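Local coordinates for protein dimethylsulfoniopropionate lyase (Roseovarius nubinhibens, PDB 4B29) that binds zinc through a cupin-type fold and probably cleaves dimethylsulfoniopropionate to release dimethyl sulfide in the marine sulfur cycle, at residues A49-P61 and A121-V134. Sequence-based numbering, arbitrary orientation.
Sequences ATWPEDLRWADRP and AGPSGHFLTQSLRV
Arg60, His126 and Leu128 bury the most surface where the short strand 56-57 pairs antiparallel with 127-128 at the edge of the larger sheet of this cupin fold, a worked example of how a brief backbone pairing is extended by side chains. Arg56 and Leu128 form the hydrogen-bonded pair, Leu128 N reaching Arg56 O at 2.7 Å, and Ala58 N adds a hydrogen bond to His126 O. Past this point Arg60 takes over. Its chain runs extended from the backbone, then bends at chi3 (-53°), which lays one guanidinium face over Ser124 O while NE and NH2 both give weak hydrogen bonds to Gly125 O. Leu128 CD2 sits at the guanidinium edge, and Leu128 CG packs on Ala58 CB at 3.6 Å. The imidazole of His126 lies at right angles to the guanidinium plane, with Arg60 CD over one ring face; NE2 is held by the backbone N of Glu97, and a water joins Arg60 N to His126 O. Between the sheet and helix 24-41, the edge of Trp57 points at the face of Phe127 in an offset edge-to-face pair, planes 65° apart. At the other end Leu55 CD2 touches both Ala121 CB and Thr129 CG2, 3.5 Å from each. Thr129 OG1 accepts from Ser131 N in an ST turn and donates to the syn side of Asp54 OD1 at 2.8 Å.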
ATOM      1  N   ALA A  49      -9.726  12.315   0.764  1.00 10.98           N
ATOM      2  CA  ALA A  49     -10.163  12.126   2.190  1.00 12.96           C
ATOM      3  C   ALA A  49      -9.470  13.115   3.091  1.00 13.56           C
ATOM      4  O   ALA A  49      -8.279  13.404   2.897  1.00 15.19           O
ATOM      5  CB  ALA A  49      -9.840  10.697   2.643  1.00 13.35           C
ATOM      6  N   THR A  50     -10.192  13.606   4.109  1.00 13.18           N
ATOM      7  CA  THR A  50      -9.554  14.403   5.137  1.00 14.50           C
ATOM      8  C   THR A  50      -8.772  13.479   6.065  1.00 13.78           C
ATOM      9  O   THR A  50      -9.229  12.374   6.397  1.00 15.10           O
ATOM     10  CB  THR A  50     -10.669  15.132   5.938  1.00 17.38           C
ATOM     11  OG1 THR A  50     -11.371  15.960   5.005  1.00 21.68           O
ATOM     12  CG2 THR A  50     -10.068  16.040   7.007  1.00 18.94           C
ATOM     13  N   TRP A  51      -7.605  13.919   6.532  1.00 13.81           N
ATOM     14  CA  TRP A  51      -6.851  13.071   7.450  1.00 14.83           C
ATOM     15  C   TRP A  51      -7.593  13.022   8.783  1.00 17.48           C
ATOM     16  O   TRP A  51      -7.923  14.062   9.285  1.00 19.43           O
ATOM     17  CB  TRP A  51      -5.477  13.682   7.693  1.00 15.03           C
ATOM     18  CG  TRP A  51      -4.560  12.743   8.473  1.00 15.11           C
ATOM     19  CD1 TRP A  51      -4.273  12.814   9.813  1.00 18.91           C
ATOM     20  CD2 TRP A  51      -3.869  11.616   7.966  1.00 15.83           C
ATOM     21  NE1 TRP A  51      -3.421  11.798  10.160  1.00 17.39           N
ATOM     22  CE2 TRP A  51      -3.136  11.050   9.047  1.00 15.97           C
ATOM     23  CE3 TRP A  51      -3.758  11.029   6.687  1.00 14.70           C
ATOM     24  CZ2 TRP A  51      -2.328   9.922   8.905  1.00 17.57           C
ATOM     25  CZ3 TRP A  51      -2.917   9.900   6.544  1.00 14.94           C
ATOM     26  CH2 TRP A  51      -2.228   9.354   7.655  1.00 18.67           C
ATOM     27  N   PRO A  52      -7.832  11.818   9.319  1.00 19.18           N
ATOM     28  CA  PRO A  52      -8.691  11.689  10.523  1.00 22.27           C
ATOM     29  C   PRO A  52      -8.034  12.314  11.771  1.00 23.10           C
ATOM     30  O   PRO A  52      -6.818  12.270  11.910  1.00 21.77           O
ATOM     31  CB  PRO A  52      -8.862  10.176  10.678  1.00 21.80           C
ATOM     32  CG  PRO A  52      -7.910   9.480   9.744  1.00 23.31           C
ATOM     33  CD  PRO A  52      -7.390  10.525   8.753  1.00 20.28           C
ATOM     34  N   GLU A  53      -8.842  12.894  12.652  1.00 25.13           N
ATOM     35  CA  GLU A  53      -8.311  13.466  13.866  1.00 27.40           C
ATOM     36  C   GLU A  53      -8.394  12.452  15.028  1.00 26.37           C
ATOM     37  O   GLU A  53      -7.951  12.754  16.151  1.00 27.62           O
ATOM     38  CB  GLU A  53      -9.047  14.788  14.192  1.00 31.33           C
ATOM     39  CG  GLU A  53      -8.541  15.993  13.361  1.00 37.70           C
ATOM     40  CD  GLU A  53      -7.003  16.191  13.412  1.00 46.83           C
ATOM     41  OE1 GLU A  53      -6.431  16.287  14.525  1.00 51.05           O
ATOM     42  OE2 GLU A  53      -6.366  16.257  12.324  1.00 50.83           O
ATOM     43  N   ASP A  54      -8.912  11.251  14.764  1.00 22.13           N
ATOM     44  CA  ASP A  54      -9.164  10.309  15.853  1.00 21.78           C
ATOM     45  C   ASP A  54      -8.315   9.035  15.836  1.00 18.95           C
ATOM     46  O   ASP A  54      -8.694   8.036  16.434  1.00 19.80           O
ATOM     47  CB  ASP A  54     -10.645   9.955  15.899  1.00 21.08           C
ATOM     48  CG  ASP A  54     -11.108   9.209  14.659  1.00 25.62           C
ATOM     49  OD1 ASP A  54     -10.301   8.995  13.710  1.00 21.01           O
ATOM     50  OD2 ASP A  54     -12.297   8.813  14.625  1.00 29.54           O
ATOM     51  N   LEU A  55      -7.207   9.022  15.105  1.00 18.06           N
ATOM     52  CA  LEU A  55      -6.413   7.791  14.995  1.00 16.41           C
ATOM     53  C   LEU A  55      -5.837   7.426  16.373  1.00 18.40           C
ATOM     54  O   LEU A  55      -5.320   8.326  17.078  1.00 20.62           O
ATOM     55  CB  LEU A  55      -5.242   7.984  13.997  1.00 16.73           C
ATOM     56  CG  LEU A  55      -5.674   8.057  12.528  1.00 18.36           C
ATOM     57  CD1 LEU A  55      -4.550   8.823  11.784  1.00 23.23           C
ATOM     58  CD2 LEU A  55      -5.701   6.681  12.076  1.00 20.12           C
ATOM     59  N   ARG A  56      -6.017   6.165  16.738  1.00 15.96           N
ATOM     60  CA  ARG A  56      -5.610   5.648  18.080  1.00 17.55           C
ATOM     61  C   ARG A  56      -4.691   4.446  17.893  1.00 14.43           C
ATOM     62  O   ARG A  56      -5.054   3.471  17.237  1.00 14.71           O
ATOM     63  CB  ARG A  56      -6.846   5.025  18.841  1.00 17.15           C
ATOM     64  CG  ARG A  56      -8.008   5.889  19.236  1.00 25.25           C
ATOM     65  CD  ARG A  56      -7.589   7.131  20.030  1.00 31.09           C
ATOM     66  NE  ARG A  56      -8.668   8.132  19.936  1.00 34.46           N
ATOM     67  CZ  ARG A  56      -8.485   9.432  19.733  1.00 31.81           C
ATOM     68  NH1 ARG A  56      -7.255   9.948  19.634  1.00 31.95           N
ATOM     69  NH2 ARG A  56      -9.549  10.224  19.672  1.00 33.87           N
ATOM     70  N   TRP A  57      -3.550   4.452  18.598  1.00 13.70           N
ATOM     71  CA  TRP A  57      -2.680   3.272  18.659  1.00 13.69           C
ATOM     72  C   TRP A  57      -3.437   2.010  19.027  1.00 13.34           C
ATOM     73  O   TRP A  57      -4.151   2.013  20.044  1.00 14.40           O
ATOM     74  CB  TRP A  57      -1.589   3.547  19.711  1.00 13.70           C
ATOM     75  CG  TRP A  57      -0.740   2.362  19.996  1.00 13.78           C
ATOM     76  CD1 TRP A  57      -0.724   1.607  21.175  1.00 12.61           C
ATOM     77  CD2 TRP A  57       0.239   1.763  19.125  1.00 13.77           C
ATOM     78  NE1 TRP A  57       0.205   0.608  21.073  1.00 14.44           N
ATOM     79  CE2 TRP A  57       0.836   0.691  19.844  1.00 14.15           C
ATOM     80  CE3 TRP A  57       0.710   2.064  17.808  1.00 14.84           C
ATOM     81  CZ2 TRP A  57       1.865  -0.116  19.300  1.00 16.14           C
ATOM     82  CZ3 TRP A  57       1.747   1.258  17.259  1.00 14.81           C
ATOM     83  CH2 TRP A  57       2.300   0.175  17.996  1.00 13.70           C
ATOM     84  N   ALA A  58      -3.346   0.957  18.213  1.00 13.79           N
ATOM     85  CA  ALA A  58      -4.145  -0.258  18.388  1.00 14.55           C
ATOM     86  C   ALA A  58      -3.453  -1.332  19.228  1.00 15.59           C
ATOM     87  O   ALA A  58      -4.101  -2.328  19.608  1.00 16.21           O
ATOM     88  CB  ALA A  58      -4.493  -0.893  17.031  1.00 14.90           C
ATOM     89  N   ASP A  59      -2.134  -1.174  19.379  1.00 15.45           N
ATOM     90  CA  ASP A  59      -1.247  -2.230  19.914  1.00 16.61           C
ATOM     91  C   ASP A  59      -1.415  -3.583  19.205  1.00 16.91           C
ATOM     92  O   ASP A  59      -1.506  -4.640  19.827  1.00 17.76           O
ATOM     93  CB  ASP A  59      -1.432  -2.386  21.424  1.00 16.57           C
ATOM     94  CG  ASP A  59      -0.114  -2.816  22.107  1.00 19.28           C
ATOM     95  OD1 ASP A  59       0.810  -1.945  22.214  1.00 19.16           O
ATOM     96  OD2 ASP A  59      -0.079  -3.986  22.557  1.00 21.15           O
ATOM     97  N   ARG A  60      -1.406  -3.529  17.870  1.00 14.90           N
ATOM     98  CA  ARG A  60      -1.534  -4.744  17.098  1.00 16.36           C
ATOM     99  C   ARG A  60      -0.121  -5.353  16.973  1.00 16.08           C
ATOM    100  O   ARG A  60       0.794  -4.613  16.616  1.00 17.90           O
ATOM    101  CB  ARG A  60      -2.069  -4.356  15.698  1.00 16.12           C
ATOM    102  CG  ARG A  60      -2.270  -5.606  14.825  1.00 20.08           C
ATOM    103  CD  ARG A  60      -2.846  -5.276  13.443  1.00 20.06           C
ATOM    104  NE  ARG A  60      -4.025  -4.496  13.732  1.00 21.07           N
ATOM    105  CZ  ARG A  60      -5.243  -4.999  13.894  1.00 25.69           C
ATOM    106  NH1 ARG A  60      -5.474  -6.286  13.664  1.00 24.75           N
ATOM    107  NH2 ARG A  60      -6.237  -4.161  14.250  1.00 30.52           N
ATOM    108  N   PRO A  61       0.037  -6.653  17.173  1.00 18.75           N
ATOM    109  CA  PRO A  61       1.412  -7.202  17.129  1.00 20.14           C
ATOM    110  C   PRO A  61       1.935  -7.381  15.708  1.00 19.23           C
ATOM    111  O   PRO A  61       1.149  -7.484  14.754  1.00 18.82           O
ATOM    112  CB  PRO A  61       1.272  -8.603  17.765  1.00 21.78           C
ATOM    113  CG  PRO A  61      -0.099  -8.987  17.681  1.00 23.10           C
ATOM    114  CD  PRO A  61      -0.952  -7.662  17.591  1.00 20.83           C
ATOM    115  N   ALA A 121      -3.534   2.287   8.906  1.00 11.14           N
ATOM    116  CA  ALA A 121      -4.598   2.993   9.674  1.00 10.14           C
ATOM    117  C   ALA A 121      -5.920   2.528   9.118  1.00 11.55           C
ATOM    118  O   ALA A 121      -6.087   2.333   7.901  1.00 11.84           O
ATOM    119  CB  ALA A 121      -4.497   4.506   9.566  1.00 11.04           C
ATOM    120  N   GLY A 122      -6.893   2.329  10.015  1.00 11.10           N
ATOM    121  CA  GLY A 122      -8.208   1.979   9.533  1.00 10.61           C
ATOM    122  C   GLY A 122      -8.891   1.087  10.568  1.00 10.41           C
ATOM    123  O   GLY A 122      -8.404   0.959  11.726  1.00 10.19           O
ATOM    124  N   PRO A 123      -9.971   0.427  10.173  1.00 11.18           N
ATOM    125  CA  PRO A 123     -10.734  -0.351  11.167  1.00 10.22           C
ATOM    126  C   PRO A 123      -9.856  -1.422  11.828  1.00 12.26           C
ATOM    127  O   PRO A 123      -9.995  -1.669  13.028  1.00 11.16           O
ATOM    128  CB  PRO A 123     -11.828  -1.005  10.318  1.00 11.26           C
ATOM    129  CG  PRO A 123     -12.128   0.118   9.266  1.00 11.57           C
ATOM    130  CD  PRO A 123     -10.745   0.650   8.920  1.00 11.73           C
ATOM    131  N   SER A 124      -8.914  -1.985  11.068  1.00 11.80           N
ATOM    132  CA  SER A 124      -7.976  -2.991  11.641  1.00 13.33           C
ATOM    133  C   SER A 124      -6.504  -2.607  11.404  1.00 12.75           C
ATOM    134  O   SER A 124      -5.636  -3.481  11.178  1.00 14.32           O
ATOM    135  CB  SER A 124      -8.283  -4.419  11.215  1.00 15.35           C
ATOM    136  OG  SER A 124      -8.631  -4.546   9.895  1.00 19.10           O
ATOM    137  N   GLY A 125      -6.259  -1.317  11.463  1.00 11.72           N
ATOM    138  CA  GLY A 125      -4.920  -0.759  11.269  1.00 12.16           C
ATOM    139  C   GLY A 125      -4.058  -0.887  12.520  1.00 13.37           C
ATOM    140  O   GLY A 125      -4.532  -1.242  13.630  1.00 13.30           O
ATOM    141  N   HIS A 126      -2.775  -0.581  12.381  1.00 10.62           N
ATOM    142  CA  HIS A 126      -1.959  -0.355  13.575  1.00 11.64           C
ATOM    143  C   HIS A 126      -2.418   0.898  14.324  1.00 11.26           C
ATOM    144  O   HIS A 126      -2.144   1.026  15.540  1.00 12.46           O
ATOM    145  CB  HIS A 126      -0.487  -0.233  13.150  1.00 12.00           C
ATOM    146  CG  HIS A 126       0.092  -1.558  12.818  1.00 12.61           C
ATOM    147  ND1 HIS A 126       0.524  -2.429  13.801  1.00 15.51           N
ATOM    148  CD2 HIS A 126       0.179  -2.233  11.648  1.00 13.83           C
ATOM    149  CE1 HIS A 126       0.902  -3.564  13.238  1.00 17.67           C
ATOM    150  NE2 HIS A 126       0.701  -3.471  11.934  1.00 16.77           N
ATOM    151  N   PHE A 127      -3.111   1.809  13.632  1.00 10.61           N
ATOM    152  CA  PHE A 127      -3.834   2.860  14.303  1.00 11.16           C
ATOM    153  C   PHE A 127      -5.273   2.731  13.870  1.00 12.51           C
ATOM    154  O   PHE A 127      -5.560   2.485  12.706  1.00 11.88           O
ATOM    155  CB  PHE A 127      -3.292   4.218  13.875  1.00 11.79           C
ATOM    156  CG  PHE A 127      -1.848   4.392  14.289  1.00 12.77           C
ATOM    157  CD1 PHE A 127      -0.821   3.957  13.446  1.00 12.55           C
ATOM    158  CD2 PHE A 127      -1.542   4.951  15.520  1.00 14.02           C
ATOM    159  CE1 PHE A 127       0.536   4.076  13.862  1.00 16.24           C
ATOM    160  CE2 PHE A 127      -0.183   5.108  15.933  1.00 14.66           C
ATOM    161  CZ  PHE A 127       0.831   4.669  15.098  1.00 14.98           C
ATOM    162  N   LEU A 128      -6.177   2.784  14.848  1.00 11.05           N
ATOM    163  CA  LEU A 128      -7.607   2.555  14.559  1.00 10.43           C
ATOM    164  C   LEU A 128      -8.317   3.845  14.220  1.00 10.71           C
ATOM    165  O   LEU A 128      -8.129   4.904  14.869  1.00 12.04           O
ATOM    166  CB  LEU A 128      -8.302   1.913  15.802  1.00 10.37           C
ATOM    167  CG  LEU A 128      -7.735   0.572  16.283  1.00 13.75           C
ATOM    168  CD1 LEU A 128      -8.621   0.034  17.461  1.00 17.85           C
ATOM    169  CD2 LEU A 128      -7.586  -0.550  15.148  1.00 13.92           C
ATOM    170  N   THR A 129      -9.153   3.750  13.166  1.00 10.39           N
ATOM    171  CA  THR A 129     -10.087   4.819  12.811  1.00 11.27           C
ATOM    172  C   THR A 129     -11.136   4.177  11.903  1.00 10.87           C
ATOM    173  O   THR A 129     -10.881   3.158  11.242  1.00 11.08           O
ATOM    174  CB  THR A 129      -9.416   5.995  12.077  1.00 12.26           C
ATOM    175  OG1 THR A 129     -10.393   7.006  11.783  1.00 13.83           O
ATOM    176  CG2 THR A 129      -8.744   5.493  10.762  1.00 14.51           C
ATOM    177  N   GLN A 130     -12.317   4.807  11.861  1.00 10.84           N
ATOM    178  CA  GLN A 130     -13.348   4.406  10.907  1.00 12.10           C
ATOM    179  C   GLN A 130     -13.478   5.453   9.793  1.00 13.39           C
ATOM    180  O   GLN A 130     -14.313   5.261   8.914  1.00 14.62           O
ATOM    181  CB  GLN A 130     -14.706   4.303  11.643  1.00 11.43           C
ATOM    182  CG  GLN A 130     -14.764   3.022  12.523  1.00 10.65           C
ATOM    183  CD  GLN A 130     -14.885   1.736  11.744  1.00 11.87           C
ATOM    184  OE1 GLN A 130     -15.363   1.719  10.588  1.00 12.62           O
ATOM    185  NE2 GLN A 130     -14.509   0.610  12.378  1.00 11.69           N
ATOM    186  N   SER A 131     -12.656   6.515   9.835  1.00 13.84           N
ATOM    187  CA  SER A 131     -12.824   7.650   8.884  1.00 17.96           C
ATOM    188  C   SER A 131     -12.060   7.432   7.586  1.00 21.02           C
ATOM    189  O   SER A 131     -12.431   8.016   6.527  1.00 22.95           O
ATOM    190  CB  SER A 131     -12.368   8.958   9.512  1.00 19.83           C
ATOM    191  OG  SER A 131     -13.216   9.242  10.639  1.00 25.70           O
ATOM    192  N   LEU A 132     -11.080   6.543   7.628  1.00 19.47           N
ATOM    193  CA  LEU A 132     -10.247   6.334   6.447  1.00 20.28           C
ATOM    194  C   LEU A 132      -9.634   4.950   6.574  1.00 18.46           C
ATOM    195  O   LEU A 132      -9.657   4.370   7.664  1.00 15.61           O
ATOM    196  CB  LEU A 132      -9.131   7.366   6.502  1.00 20.10           C
ATOM    197  CG  LEU A 132      -8.232   7.467   5.251  1.00 22.34           C
ATOM    198  CD1 LEU A 132      -9.071   7.454   3.885  1.00 23.66           C
ATOM    199  CD2 LEU A 132      -7.385   8.728   5.444  1.00 19.24           C
ATOM    200  N   ARG A 133      -9.117   4.423   5.467  1.00 15.38           N
ATOM    201  CA  ARG A 133      -8.281   3.242   5.559  1.00 12.97           C
ATOM    202  C   ARG A 133      -7.032   3.520   4.722  1.00 11.95           C
ATOM    203  O   ARG A 133      -7.145   4.057   3.600  1.00 10.42           O
ATOM    204  CB  ARG A 133      -9.058   2.051   5.043  1.00 13.06           C
ATOM    205  CG  ARG A 133      -8.326   0.776   5.054  1.00 13.75           C
ATOM    206  CD  ARG A 133      -9.283  -0.331   4.560  1.00 21.11           C
ATOM    207  NE  ARG A 133      -8.757  -1.661   4.828  1.00 22.04           N
ATOM    208  CZ  ARG A 133      -8.439  -2.571   3.917  1.00 23.48           C
ATOM    209  NH1 ARG A 133      -8.511  -2.312   2.619  1.00 26.70           N
ATOM    210  NH2 ARG A 133      -8.018  -3.745   4.309  1.00 25.68           N
ATOM    211  N   VAL A 134      -5.877   3.202   5.303  1.00 10.25           N
ATOM    212  CA  VAL A 134      -4.581   3.455   4.650  1.00 10.21           C
ATOM    213  C   VAL A 134      -3.843   2.120   4.654  1.00 10.51           C
ATOM    214  O   VAL A 134      -3.564   1.552   5.711  1.00 10.62           O
ATOM    215  CB  VAL A 134      -3.748   4.466   5.443  1.00  9.99           C
ATOM    216  CG1 VAL A 134      -2.391   4.672   4.705  1.00 13.26           C
ATOM    217  CG2 VAL A 134      -4.441   5.792   5.569  1.00 12.11           C
TER
HETATM  218  O   HOH W   1     -11.478  11.101   6.560  1.00 28.50           O
HETATM  219  O   HOH W   2     -13.403   7.016  13.278  1.00 25.33           O
HETATM  220  O   HOH W   3      -9.040  -3.869  14.750  1.00 14.00           O
HETATM  221  O   HOH W   4      -0.552  -1.149  16.557  1.00 14.79           O